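Local coordinates for Low molecular weight heat shock protein (Xanthomonas axonopodis pv. citri, PDB 3GUF) that probably acts as a small heat shock protein, an ATP-independent chaperone that holds unfolding proteins and keeps them from aggregating, at residues 42-47 against 67-72. Sequence-based numbering, arbitrary orientation.
Sequences LSIRGE and GSFHRR
I44 and R71 face each other as a hydrogen-bonded antiparallel pair: I44 N gives its hydrogen to R71 O at 2.9 Å, and R71 N returns one to I44 O at 2.7 Å, nearly straight at 169°. Two residues on, G46 and F69 repeat the exchange less tightly, with G46 N to F69 O at 3.2 Å.

The aromatic contact is on the same face as I44. F69 has CG wedged between its own backbone N and carbonyl carbon (chi1 65°), which swings the ring across the neighbouring strand and lays it flat over G46. G46 N sits above the ring near its rim, 3.3 Å from F69 CZ, so the ring rests directly on the glycine backbone. Beside it, I44 CG1 packs alongside R71 CB at 3.8 Å.

The other face is polar. R45 brings its guanidinium edge to H70, R45 NE lying 3.4 Å from H70 CD2, with the two planes 81° apart. H70 CE1 also meets S43 CB.

Within this chain, strand 67-74 is an outer strand of the three-stranded sheet of this alpha-crystallin beta-sandwich, with 41-48 in the middle and 34-37 beyond; S68 bonds to the backbone of A4 and W6. I44 packs toward I95 and A23 of the opposing sheet, W6 meets the F69 ring at a steep angle, and R71 reaches P8 O and forms a salt bridge to E63 of the second subunit.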
ATOM      1  N   LEU B  42     -11.091   0.376 -17.229  1.00 56.52           N
ATOM      2  CA  LEU B  42      -9.754   0.036 -16.735  1.00 54.86           C
ATOM      3  C   LEU B  42      -9.877  -1.053 -15.686  1.00 54.81           C
ATOM      4  O   LEU B  42     -10.708  -0.980 -14.774  1.00 54.35           O
ATOM      5  CB  LEU B  42      -9.035   1.249 -16.141  1.00 54.52           C
ATOM      6  CG  LEU B  42      -7.519   1.053 -15.918  1.00 54.40           C
ATOM      7  CD1 LEU B  42      -6.798   0.593 -17.193  1.00 54.17           C
ATOM      8  CD2 LEU B  42      -6.853   2.287 -15.444  1.00 52.50           C
ATOM      9  N   SER B  43      -9.069  -2.084 -15.833  1.00 54.07           N
ATOM     10  CA  SER B  43      -9.028  -3.081 -14.825  1.00 54.24           C
ATOM     11  C   SER B  43      -7.602  -3.164 -14.298  1.00 54.37           C
ATOM     12  O   SER B  43      -6.638  -3.036 -15.041  1.00 53.92           O
ATOM     13  CB  SER B  43      -9.554  -4.404 -15.341  1.00 54.08           C
ATOM     14  OG  SER B  43      -8.539  -5.122 -16.013  1.00 57.76           O
ATOM     15  N   ILE B  44      -7.489  -3.263 -12.980  1.00 54.79           N
ATOM     16  CA  ILE B  44      -6.234  -3.612 -12.338  1.00 54.92           C
ATOM     17  C   ILE B  44      -6.511  -4.904 -11.574  1.00 54.62           C
ATOM     18  O   ILE B  44      -7.485  -4.994 -10.821  1.00 55.09           O
ATOM     19  CB  ILE B  44      -5.695  -2.490 -11.460  1.00 54.78           C
ATOM     20  CG1 ILE B  44      -6.516  -2.364 -10.203  1.00 55.93           C
ATOM     21  CG2 ILE B  44      -5.781  -1.163 -12.185  1.00 53.88           C
ATOM     22  CD1 ILE B  44      -5.920  -1.406  -9.229  1.00 57.82           C
ATOM     23  N   ARG B  45      -5.704  -5.920 -11.842  1.00 54.15           N
ATOM     24  CA  ARG B  45      -5.963  -7.261 -11.360  1.00 54.34           C
ATOM     25  C   ARG B  45      -4.641  -7.942 -10.991  1.00 53.88           C
ATOM     26  O   ARG B  45      -3.590  -7.637 -11.532  1.00 53.50           O
ATOM     27  CB  ARG B  45      -6.747  -8.069 -12.395  1.00 54.85           C
ATOM     28  CG  ARG B  45      -6.816  -9.568 -12.078  1.00 58.77           C
ATOM     29  CD  ARG B  45      -6.927 -10.449 -13.310  1.00 64.28           C
ATOM     30  NE  ARG B  45      -8.276 -11.007 -13.413  1.00 70.95           N
ATOM     31  CZ  ARG B  45      -8.652 -11.936 -14.290  1.00 72.23           C
ATOM     32  NH1 ARG B  45      -7.776 -12.428 -15.164  1.00 71.66           N
ATOM     33  NH2 ARG B  45      -9.916 -12.366 -14.285  1.00 73.66           N
ATOM     34  N   GLY B  46      -4.703  -8.846 -10.025  1.00 53.92           N
ATOM     35  CA  GLY B  46      -3.513  -9.535  -9.542  1.00 53.81           C
ATOM     36  C   GLY B  46      -3.838 -10.290  -8.270  1.00 53.32           C
ATOM     37  O   GLY B  46      -4.992 -10.369  -7.854  1.00 53.16           O
ATOM     38  N   GLU B  47      -2.802 -10.831  -7.648  1.00 53.14           N
ATOM     39  CA  GLU B  47      -2.943 -11.583  -6.416  1.00 52.69           C
ATOM     40  C   GLU B  47      -1.876 -11.094  -5.450  1.00 51.97           C
ATOM     41  O   GLU B  47      -0.669 -11.013  -5.793  1.00 51.63           O
ATOM     42  CB  GLU B  47      -2.803 -13.091  -6.660  1.00 53.15           C
ATOM     43  CG  GLU B  47      -2.922 -13.918  -5.376  1.00 57.22           C
ATOM     44  CD  GLU B  47      -3.876 -15.102  -5.480  1.00 61.99           C
ATOM     45  OE1 GLU B  47      -4.792 -15.202  -4.621  1.00 63.41           O
ATOM     46  OE2 GLU B  47      -3.711 -15.924  -6.416  1.00 64.74           O
ATOM     47  N   GLY B  67      -4.871 -11.422  -1.231  1.00 43.33           N
ATOM     48  CA  GLY B  67      -5.623 -12.284  -2.105  1.00 44.82           C
ATOM     49  C   GLY B  67      -5.751 -11.783  -3.512  1.00 44.83           C
ATOM     50  O   GLY B  67      -4.858 -11.155  -4.028  1.00 45.50           O
ATOM     51  N   SER B  68      -6.861 -12.160  -4.132  1.00 46.64           N
ATOM     52  CA  SER B  68      -7.199 -11.807  -5.495  1.00 47.22           C
ATOM     53  C   SER B  68      -7.804 -10.443  -5.379  1.00 47.05           C
ATOM     54  O   SER B  68      -8.735 -10.232  -4.575  1.00 46.33           O
ATOM     55  CB  SER B  68      -8.268 -12.766  -6.038  1.00 47.20           C
ATOM     56  OG  SER B  68      -7.844 -14.110  -5.955  0.50 47.27           O
ATOM     57  N   PHE B  69      -7.260  -9.503  -6.133  1.00 47.02           N
ATOM     58  CA  PHE B  69      -7.990  -8.270  -6.388  1.00 46.99           C
ATOM     59  C   PHE B  69      -8.317  -8.197  -7.884  1.00 47.83           C
ATOM     60  O   PHE B  69      -7.631  -8.776  -8.725  1.00 47.44           O
ATOM     61  CB  PHE B  69      -7.205  -7.049  -5.911  1.00 45.74           C
ATOM     62  CG  PHE B  69      -5.940  -6.829  -6.646  1.00 43.46           C
ATOM     63  CD1 PHE B  69      -5.880  -5.921  -7.696  1.00 41.81           C
ATOM     64  CD2 PHE B  69      -4.781  -7.536  -6.296  1.00 42.69           C
ATOM     65  CE1 PHE B  69      -4.702  -5.718  -8.393  1.00 39.95           C
ATOM     66  CE2 PHE B  69      -3.602  -7.333  -6.975  1.00 40.55           C
ATOM     67  CZ  PHE B  69      -3.560  -6.436  -8.050  1.00 40.10           C
ATOM     68  N   HIS B  70      -9.391  -7.497  -8.199  1.00 49.56           N
ATOM     69  CA  HIS B  70      -9.795  -7.266  -9.576  1.00 50.54           C
ATOM     70  C   HIS B  70     -10.638  -6.035  -9.534  1.00 49.71           C
ATOM     71  O   HIS B  70     -11.810  -6.096  -9.226  1.00 49.29           O
ATOM     72  CB  HIS B  70     -10.621  -8.424 -10.142  1.00 51.71           C
ATOM     73  CG  HIS B  70     -10.881  -8.318 -11.622  1.00 56.30           C
ATOM     74  ND1 HIS B  70     -10.952  -7.103 -12.293  1.00 58.16           N
ATOM     75  CD2 HIS B  70     -11.085  -9.277 -12.558  1.00 58.64           C
ATOM     76  CE1 HIS B  70     -11.185  -7.323 -13.574  1.00 59.35           C
ATOM     77  NE2 HIS B  70     -11.279  -8.633 -13.761  1.00 61.87           N
ATOM     78  N   ARG B  71     -10.033  -4.903  -9.821  1.00 49.58           N
ATOM     79  CA  ARG B  71     -10.776  -3.669  -9.769  1.00 50.29           C
ATOM     80  C   ARG B  71     -11.046  -3.096 -11.168  1.00 51.22           C
ATOM     81  O   ARG B  71     -10.200  -3.147 -12.047  1.00 49.98           O
ATOM     82  CB  ARG B  71     -10.050  -2.695  -8.863  1.00 50.23           C
ATOM     83  CG  ARG B  71      -9.951  -3.255  -7.422  1.00 50.22           C
ATOM     84  CD  ARG B  71     -10.012  -2.179  -6.459  1.00 49.80           C
ATOM     85  NE  ARG B  71     -11.343  -1.592  -6.430  1.00 49.25           N
ATOM     86  CZ  ARG B  71     -11.591  -0.393  -5.931  1.00 48.61           C
ATOM     87  NH1 ARG B  71     -10.581   0.335  -5.420  1.00 46.23           N
ATOM     88  NH2 ARG B  71     -12.836   0.068  -5.951  1.00 46.01           N
ATOM     89  N   ARG B  72     -12.244  -2.558 -11.344  1.00 52.70           N
ATOM     90  CA  ARG B  72     -12.725  -2.157 -12.656  1.00 54.02           C
ATOM     91  C   ARG B  72     -13.294  -0.766 -12.585  1.00 54.47           C
ATOM     92  O   ARG B  72     -14.210  -0.475 -11.811  1.00 54.49           O
ATOM     93  CB  ARG B  72     -13.739  -3.163 -13.189  1.00 54.32           C
ATOM     94  CG  ARG B  72     -13.051  -4.363 -13.808  1.00 56.28           C
ATOM     95  CD  ARG B  72     -13.959  -5.110 -14.738  1.00 60.92           C
ATOM     96  NE  ARG B  72     -14.744  -6.137 -14.061  1.00 66.12           N
ATOM     97  CZ  ARG B  72     -15.780  -6.762 -14.634  1.00 69.59           C
ATOM     98  NH1 ARG B  72     -16.144  -6.429 -15.875  1.00 70.65           N
ATOM     99  NH2 ARG B  72     -16.465  -7.704 -13.978  1.00 68.28           N
TER